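Side-chain contacts in uncharacterized protein YhfS (Escherichia coli, PDB 4J8L), which is of unknown function but carries covalently attached pyridoxal 5'-phosphate, resembles class I and II aminotransferases in sequence, and may have cysteine synthase activity: residues Ala20-Asp23 with Ser24-His28; Thr104-Ile107 with Ile108-Gly112. All blocks are in the same frame, centred on the assembly; numbering follows the deposited sequence.

Interaction 1 (Ala20-Asp23 with Ser24-His28)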
loop_
_atom_site.group_PDB
_atom_site.type_symbol
_atom_site.label_atom_id
_atom_site.label_comp_id
_atom_site.label_asym_id
_atom_site.label_seq_id
_atom_site.Cartn_x
_atom_site.Cartn_y
_atom_site.Cartn_z
ATOM N N ALA A 20 -11.419 -5.396 -15.672
ATOM C CA ALA A 20 -12.555 -5.510 -14.767
ATOM C C ALA A 20 -12.914 -4.143 -14.189
ATOM O O ALA A 20 -14.095 -3.830 -14.009
ATOM C CB ALA A 20 -12.272 -6.530 -13.663
ATOM N N LEU A 21 -11.900 -3.324 -13.927
ATOM C CA LEU A 21 -12.134 -1.981 -13.414
ATOM C C LEU A 21 -12.796 -1.123 -14.493
ATOM O O LEU A 21 -13.742 -0.391 -14.214
ATOM C CB LEU A 21 -10.838 -1.340 -12.906
ATOM C CG LEU A 21 -10.933 0.138 -12.498
ATOM C CD1 LEU A 21 -11.959 0.364 -11.385
ATOM C CD2 LEU A 21 -9.556 0.691 -12.086
ATOM N N VAL A 22 -12.308 -1.223 -15.727
ATOM C CA VAL A 22 -12.918 -0.457 -16.808
ATOM C C VAL A 22 -14.360 -0.905 -17.049
ATOM O O VAL A 22 -15.228 -0.081 -17.347
ATOM C CB VAL A 22 -12.075 -0.508 -18.099
ATOM C CG1 VAL A 22 -12.763 0.263 -19.232
ATOM C CG2 VAL A 22 -10.714 0.103 -17.810
ATOM N N ASP A 23 -14.624 -2.199 -16.884
ATOM C CA ASP A 23 -15.984 -2.708 -17.051
ATOM C C ASP A 23 -16.919 -2.064 -16.038
ATOM O O ASP A 23 -18.062 -1.705 -16.360
ATOM C CB ASP A 23 -16.029 -4.231 -16.897
ATOM C CG ASP A 23 -17.371 -4.810 -17.285
ATOM O OD1 ASP A 23 -18.163 -5.174 -16.381
ATOM O OD2 ASP A 23 -17.654 -4.914 -18.504
ATOM N N SER A 24 -16.429 -1.922 -14.810
ATOM C CA SER A 24 -17.208 -1.264 -13.777
ATOM C C SER A 24 -17.451 0.208 -14.111
ATOM O O SER A 24 -18.543 0.728 -13.867
ATOM C CB SER A 24 -16.527 -1.383 -12.417
ATOM O OG SER A 24 -17.377 -0.844 -11.420
ATOM N N ILE A 25 -16.436 0.879 -14.649
ATOM C CA ILE A 25 -16.613 2.259 -15.087
ATOM C C ILE A 25 -17.754 2.350 -16.114
ATOM O O ILE A 25 -18.651 3.186 -15.985
ATOM C CB ILE A 25 -15.316 2.841 -15.656
ATOM C CG1 ILE A 25 -14.275 2.961 -14.539
ATOM C CG2 ILE A 25 -15.574 4.198 -16.284
ATOM C CD1 ILE A 25 -12.907 3.442 -15.074
ATOM N N CYS A 26 -17.749 1.453 -17.092
ATOM C CA CYS A 26 -18.775 1.486 -18.130
ATOM C C CYS A 26 -20.173 1.307 -17.548
ATOM O O CYS A 26 -21.143 1.902 -18.028
ATOM C CB CYS A 26 -18.521 0.402 -19.175
ATOM S SG CYS A 26 -17.033 0.651 -20.173
ATOM N N ARG A 27 -20.273 0.481 -16.513
ATOM C CA ARG A 27 -21.573 0.137 -15.954
ATOM C C ARG A 27 -22.124 1.216 -15.027
ATOM O O ARG A 27 -23.297 1.184 -14.654
ATOM C CB ARG A 27 -21.492 -1.214 -15.241
ATOM C CG ARG A 27 -21.561 -2.388 -16.206
ATOM C CD ARG A 27 -21.600 -3.731 -15.487
ATOM N NE ARG A 27 -20.306 -4.091 -14.940
ATOM C CZ ARG A 27 -19.989 -3.994 -13.651
ATOM N NH1 ARG A 27 -20.891 -3.564 -12.775
ATOM N NH2 ARG A 27 -18.781 -4.342 -13.235
ATOM N N HIS A 28 -21.274 2.175 -14.670
ATOM C CA HIS A 28 -21.661 3.250 -13.759
ATOM C C HIS A 28 -21.673 4.631 -14.401
ATOM O O HIS A 28 -22.241 5.562 -13.832
ATOM C CB HIS A 28 -20.746 3.267 -12.524
ATOM C CG HIS A 28 -20.956 2.101 -11.615
ATOM N ND1 HIS A 28 -20.320 0.889 -11.794
ATOM C CD2 HIS A 28 -21.760 1.948 -10.535
ATOM C CE1 HIS A 28 -20.719 0.046 -10.856
ATOM N NE2 HIS A 28 -21.586 0.665 -10.079
HETATM O O HOH W 1 -16.227 -5.401 -13.249
#

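Interaction 2 (Thr104-Ile107 with Ile108-Gly112)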
loop_
_atom_site.group_PDB
_atom_site.type_symbol
_atom_site.label_atom_id
_atom_site.label_comp_id
_atom_site.label_asym_id
_atom_site.label_seq_id
_atom_site.Cartn_x
_atom_site.Cartn_y
_atom_site.Cartn_z
ATOM N N THR A 104 0.034 5.537 11.731
ATOM C CA THR A 104 -1.017 4.731 12.370
ATOM C C THR A 104 -0.842 4.784 13.885
ATOM O O THR A 104 -1.818 4.886 14.631
ATOM C CB THR A 104 -1.007 3.271 11.867
ATOM O OG1 THR A 104 -1.259 3.259 10.455
ATOM C CG2 THR A 104 -2.074 2.431 12.579
ATOM N N ARG A 105 0.408 4.748 14.339
ATOM C CA ARG A 105 0.673 4.884 15.765
ATOM C C ARG A 105 0.185 6.249 16.262
ATOM O O ARG A 105 -0.370 6.353 17.356
ATOM C CB ARG A 105 2.157 4.660 16.098
ATOM C CG ARG A 105 2.449 4.691 17.596
ATOM C CD ARG A 105 3.895 4.274 17.903
ATOM N NE ARG A 105 4.841 5.017 17.074
ATOM C CZ ARG A 105 5.502 4.506 16.035
ATOM N NH1 ARG A 105 5.344 3.229 15.695
ATOM N NH2 ARG A 105 6.331 5.273 15.344
ATOM N N VAL A 106 0.372 7.287 15.446
ATOM C CA VAL A 106 -0.091 8.624 15.812
ATOM C C VAL A 106 -1.615 8.620 15.999
ATOM O O VAL A 106 -2.133 9.164 16.973
ATOM C CB VAL A 106 0.321 9.672 14.756
ATOM C CG1 VAL A 106 -0.398 10.996 15.000
ATOM C CG2 VAL A 106 1.838 9.862 14.756
ATOM N N ILE A 107 -2.319 7.975 15.074
ATOM C CA ILE A 107 -3.779 7.855 15.149
ATOM C C ILE A 107 -4.202 7.116 16.423
ATOM O O ILE A 107 -5.109 7.550 17.142
ATOM C CB ILE A 107 -4.333 7.121 13.921
ATOM C CG1 ILE A 107 -4.174 7.998 12.675
ATOM C CG2 ILE A 107 -5.805 6.765 14.131
ATOM C CD1 ILE A 107 -4.368 7.264 11.366
ATOM N N ILE A 108 -3.521 6.007 16.700
ATOM C CA ILE A 108 -3.750 5.222 17.917
ATOM C C ILE A 108 -3.576 6.070 19.176
ATOM O O ILE A 108 -4.394 6.019 20.098
ATOM C CB ILE A 108 -2.792 4.007 17.955
ATOM C CG1 ILE A 108 -3.267 2.948 16.955
ATOM C CG2 ILE A 108 -2.676 3.432 19.372
ATOM C CD1 ILE A 108 -2.211 1.945 16.565
ATOM N N GLU A 109 -2.517 6.865 19.195
ATOM C CA GLU A 109 -2.250 7.743 20.321
ATOM C C GLU A 109 -3.300 8.841 20.447
ATOM O O GLU A 109 -3.753 9.150 21.553
ATOM C CB GLU A 109 -0.854 8.346 20.193
ATOM C CG GLU A 109 0.257 7.327 20.370
ATOM C CD GLU A 109 1.622 7.874 20.003
ATOM O OE1 GLU A 109 1.687 8.957 19.378
ATOM O OE2 GLU A 109 2.630 7.215 20.336
ATOM N N GLN A 110 -3.698 9.417 19.317
ATOM C CA GLN A 110 -4.674 10.500 19.320
ATOM C C GLN A 110 -6.083 10.013 19.707
ATOM O O GLN A 110 -6.910 10.804 20.162
ATOM C CB GLN A 110 -4.658 11.255 17.974
ATOM C CG GLN A 110 -3.368 12.082 17.761
ATOM C CD GLN A 110 -3.238 12.725 16.370
ATOM O OE1 GLN A 110 -4.059 12.503 15.483
ATOM N NE2 GLN A 110 -2.185 13.520 16.184
HETATM N N MSE A 111 -6.345 8.716 19.546
HETATM C CA MSE A 111 -7.626 8.135 19.957
HETATM C C MSE A 111 -7.568 7.530 21.359
HETATM O O MSE A 111 -8.582 7.091 21.888
HETATM C CB MSE A 111 -8.093 7.059 18.974
HETATM C CG MSE A 111 -8.458 7.563 17.598
HETATM SE SE MSE A 111 -9.332 6.159 16.545
HETATM C CE MSE A 111 -10.979 5.967 17.574
ATOM N N GLY A 112 -6.383 7.490 21.953
ATOM C CA GLY A 112 -6.227 6.923 23.280
ATOM C C GLY A 112 -6.570 5.444 23.345
ATOM O O GLY A 112 -7.048 4.951 24.371
#

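Interaction 1 (Ala20-Asp23 with Ser24-His28)
Ser24 meets Ala20 through the backbone of helix 11-28, its N reaching Ala20 O at 3.1 Å. The CB of Ser24 packs against Leu21 O, while its OG turns out of this turn to a hydrogen bond with Asp61 OD1 and a weak one with Val58 O, both on helix 50-62. Ile25 follows with a bond from its N to Leu21 O. Ile25 CG1 lies beside the backbone N and rests 3.4 Å from Leu21 O, and the side chain goes on to touch Leu236 of helix 229-261. Cys26 N bonds to Val22 O in the same pattern, and the Cys26 SG comes 4.4 Å from Val22 CG1, a loose apolar contact.

Arg27 carries the polar side of the contact. Its NE is 2.8 Å from Asp23 OD1, a salt bridge with an N-H...O angle of 167°. The oxygen sits at the edge of the guanidinium group, in its plane, whereas NE comes in from above the carboxylate, 42° out of that plane. Asp23 has CG anti to its N (chi1 -171°), which carries the carboxylate forward along the helix, and the bend at chi3 of Arg27 brings NE back to it. A second, weak bond runs from Arg27 NH2 to Asp23 OD1. NH2 also makes a weak bond to a water that donates to Ala20 O, and NH1 forms a salt bridge with Asp61. At His28, ND1 donates to Ser24 O at 2.7 Å, with the acceptor in the plane of the ring.

Arg27 is thus held by carboxylates on two helices. Its positive charge probably favours the ionised form of both Asp23 and Asp61, and Asp61, taking bonds from Ser24 and Arg27, ties this helix end to helix 50-62.

Interaction 2 (Thr104-Ile107 with Ile108-Gly112)
Gln110 lays one face of its amide against the CG1 methyl of Val106, which lies over that face toward the nitrogen side, 3.3 Å from Gln110 NE2 and 3.6 Å from Gln110 CD. The two side chains run side by side and point the same way. In Val106, CG1 stands anti to the backbone N (chi1 169°), which carries that methyl forward to the amide face one turn on.

The carboxylate of Glu109 is placed in a similar way: one of its faces looks toward Arg105, with both the aliphatic CG and the carbonyl oxygen of that residue on the same side of its plane. Glu109 OE2 is 3.7 Å from Arg105 CG, and Glu109 CG is 3.2 Å from Arg105 O. The charged ends do not close on each other. Arg105 NE stays 4.5 Å from Glu109 OE2, beyond a salt bridge, so any attraction is probably weak and long-range. The guanidinium and carboxylate planes are 65° apart.

On the buried side the contacts are apolar. Thr104 turns its methyl CG2 to Ile108 CD1, 4.0 Å away, and Ile107 CG2 approaches the selenium of Met111, a selenomethionine, at 4.3 Å. Thr104 and Ile107 also touch Ile79 of helix 74-86, and Ile107 reaches Thr76 and Arg80 there.

Beneath these side chains four i to i+4 hydrogen bonds follow one another, the first from Ile108 N to Thr104 O and the last from Met111 N to Ile107 O. Gly112, with phi 63°, then leaves the helix in a Schellman motif. These are the last two turns of the helix in a beta-alpha-beta unit, strand 92-96, helix 102-111, strand 114-118, within a mixed seven-stranded sheet whose strand order fits the large domain of fold-type I pyridoxal phosphate enzymes.

From the N terminus, interaction 1 comes first, in the closing turns of helix 11-28, and is complete before interaction 2 begins near the end of helix 102-111. Each lies within one continuous helix, so neither closes a long loop, and the two follow in series without nesting or crossing. Their centres are 37 Å apart and their nearest atoms about 24 Å, so they do not touch. The surroundings differ too: residues 20-28 sit against helices 50-62 and 229-261, whereas residues 104-112 lie beside helix 74-86 and lead toward strand 114-118 at one margin of the seven-stranded sheet.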